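Local atomic coordinates of mandelate racemase/muconate lactonizing protein (Alicyclobacillus acidocaldarius LAA1, PDB entry 3QLD), a protein that is a member of the enolase superfamily, with an N-terminal capping domain and a C-terminal TIM-barrel-like domain, but is of unassigned specific function. Residues K29-V34 with W45-L51. Numbering follows the deposited sequence.
Sequences KQAILV and WSECVAL
V34 and S46 form an antiparallel hydrogen-bonded pair: V34 N donates to S46 O at 2.9 Å, nearly straight at 167°, and S46 N returns a more bent bond to V34 O. S46 O and V34 O also receive CA-H...O contacts, from L33 and W45 respectively. On the side of the hairpin shared by V34 and S46, S46 OG lies 3.4 Å from V34 CB, while its hydrogen bond runs to A110 O. The other side carries the non-hydrogen-bonded pair L33 and E47, where L33 CD2 packs on E47 CB at 3.7 Å. L33 CD1 meets the W45 ring at its edge, 4.0 Å from CZ3. The E47 chain is stretched out, chi1 at 176° turning CG away from its own backbone N, which brings OE2 alongside A31. K29 NZ bonds to Q30 O. At 4.1 Å from E47 OE2, K29 NZ is too far for a salt bridge, though the opposite charges probably attract. Strands 25-38 and 43-48 thus make a beta hairpin of the N-terminal domain, which E47 OE1 ties to T302 and G305 of the barrel-like domain. Helices 61-80 and 105-123 cover the I32, V34 and C48 side, and strand 3-15 flanks strand 25-38.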
loop_
_atom_site.group_PDB
_atom_site.type_symbol
_atom_site.label_atom_id
_atom_site.label_comp_id
_atom_site.label_asym_id
_atom_site.label_seq_id
_atom_site.Cartn_x
_atom_site.Cartn_y
_atom_site.Cartn_z
ATOM N N LYS A 29 10.960 -19.613 7.791
ATOM C CA LYS A 29 10.410 -18.276 8.043
ATOM C C LYS A 29 11.474 -17.214 7.856
ATOM O O LYS A 29 12.486 -17.209 8.577
ATOM C CB LYS A 29 9.823 -18.154 9.474
ATOM C CG LYS A 29 9.237 -16.741 9.868
ATOM C CD LYS A 29 7.916 -16.464 9.101
ATOM C CE LYS A 29 7.212 -15.154 9.533
ATOM N NZ LYS A 29 8.184 -14.039 9.714
ATOM N N GLN A 30 11.260 -16.336 6.888
ATOM C CA GLN A 30 12.131 -15.186 6.720
ATOM C C GLN A 30 11.662 -14.069 7.626
ATOM O O GLN A 30 10.457 -13.810 7.810
ATOM C CB GLN A 30 12.171 -14.662 5.290
ATOM C CG GLN A 30 12.691 -15.699 4.263
ATOM C CD GLN A 30 12.775 -15.071 2.864
ATOM O OE1 GLN A 30 13.395 -14.016 2.660
ATOM N NE2 GLN A 30 12.112 -15.697 1.913
ATOM N N ALA A 31 12.620 -13.395 8.214
ATOM C CA ALA A 31 12.302 -12.337 9.138
ATOM C C ALA A 31 13.360 -11.267 9.063
ATOM O O ALA A 31 14.503 -11.571 8.681
ATOM C CB ALA A 31 12.210 -12.947 10.578
ATOM N N ILE A 32 13.035 -10.024 9.435
ATOM C CA ILE A 32 14.072 -8.941 9.513
ATOM C C ILE A 32 14.085 -8.414 10.951
ATOM O O ILE A 32 12.982 -8.001 11.475
ATOM C CB ILE A 32 13.754 -7.761 8.572
ATOM C CG1 ILE A 32 13.913 -8.155 7.092
ATOM C CG2 ILE A 32 14.737 -6.589 8.809
ATOM C CD1 ILE A 32 13.412 -6.976 6.146
ATOM N N LEU A 33 15.235 -8.496 11.628
ATOM C CA LEU A 33 15.349 -7.790 12.940
ATOM C C LEU A 33 16.104 -6.510 12.876
ATOM O O LEU A 33 17.129 -6.403 12.165
ATOM C CB LEU A 33 15.960 -8.720 13.991
ATOM C CG LEU A 33 15.285 -10.089 14.189
ATOM C CD1 LEU A 33 16.055 -10.876 15.299
ATOM C CD2 LEU A 33 13.867 -9.874 14.662
ATOM N N VAL A 34 15.613 -5.512 13.611
ATOM C CA VAL A 34 16.238 -4.212 13.676
ATOM C C VAL A 34 16.930 -4.135 15.023
ATOM O O VAL A 34 16.330 -4.463 16.059
ATOM C CB VAL A 34 15.204 -3.123 13.565
ATOM C CG1 VAL A 34 15.824 -1.773 13.716
ATOM C CG2 VAL A 34 14.492 -3.215 12.155
ATOM N N TRP A 45 15.807 -3.780 20.098
ATOM C CA TRP A 45 15.466 -4.688 18.980
ATOM C C TRP A 45 13.985 -4.627 18.600
ATOM O O TRP A 45 13.130 -4.319 19.460
ATOM C CB TRP A 45 15.749 -6.151 19.351
ATOM C CG TRP A 45 17.227 -6.413 19.569
ATOM C CD1 TRP A 45 18.012 -5.914 20.574
ATOM C CD2 TRP A 45 18.073 -7.228 18.760
ATOM N NE1 TRP A 45 19.308 -6.361 20.426
ATOM C CE2 TRP A 45 19.378 -7.169 19.323
ATOM C CE3 TRP A 45 17.868 -7.987 17.585
ATOM C CZ2 TRP A 45 20.466 -7.876 18.786
ATOM C CZ3 TRP A 45 18.955 -8.696 17.057
ATOM C CH2 TRP A 45 20.236 -8.640 17.660
ATOM N N SER A 46 13.674 -4.996 17.353
ATOM C CA SER A 46 12.275 -5.171 16.911
ATOM C C SER A 46 12.270 -6.064 15.717
ATOM O O SER A 46 13.339 -6.371 15.179
ATOM C CB SER A 46 11.680 -3.852 16.470
ATOM O OG SER A 46 12.356 -3.397 15.317
ATOM N N GLU A 47 11.061 -6.470 15.294
ATOM C CA GLU A 47 10.974 -7.384 14.146
ATOM C C GLU A 47 10.121 -6.728 13.108
ATOM O O GLU A 47 9.052 -6.198 13.442
ATOM C CB GLU A 47 10.351 -8.723 14.522
ATOM C CG GLU A 47 10.165 -9.658 13.342
ATOM C CD GLU A 47 9.747 -11.062 13.797
ATOM O OE1 GLU A 47 9.889 -11.365 14.991
ATOM O OE2 GLU A 47 9.273 -11.879 12.988
ATOM N N CYS A 48 10.605 -6.673 11.864
ATOM C CA CYS A 48 9.683 -6.271 10.748
ATOM C C CYS A 48 8.819 -7.499 10.353
ATOM O O CYS A 48 9.388 -8.529 10.021
ATOM C CB CYS A 48 10.525 -5.717 9.589
ATOM S SG CYS A 48 9.412 -5.252 8.189
ATOM N N VAL A 49 7.480 -7.425 10.483
ATOM C CA VAL A 49 6.660 -8.595 10.343
ATOM C C VAL A 49 6.235 -8.892 8.908
ATOM O O VAL A 49 5.417 -9.799 8.683
ATOM C CB VAL A 49 5.326 -8.505 11.209
ATOM C CG1 VAL A 49 5.662 -8.470 12.750
ATOM C CG2 VAL A 49 4.510 -7.316 10.855
ATOM N N ALA A 50 6.729 -8.111 7.958
ATOM C CA ALA A 50 6.432 -8.415 6.526
ATOM C C ALA A 50 6.723 -9.888 6.178
ATOM O O ALA A 50 7.844 -10.400 6.468
ATOM C CB ALA A 50 7.228 -7.470 5.584
ATOM N N LEU A 51 5.794 -10.584 5.533
ATOM C CA LEU A 51 5.988 -11.963 5.125
ATOM C C LEU A 51 6.805 -12.107 3.811
ATOM O O LEU A 51 7.050 -11.126 3.095
ATOM C CB LEU A 51 4.617 -12.605 4.894
ATOM C CG LEU A 51 3.739 -12.438 6.131
ATOM C CD1 LEU A 51 2.376 -13.009 5.855
ATOM C CD2 LEU A 51 4.457 -13.124 7.355
#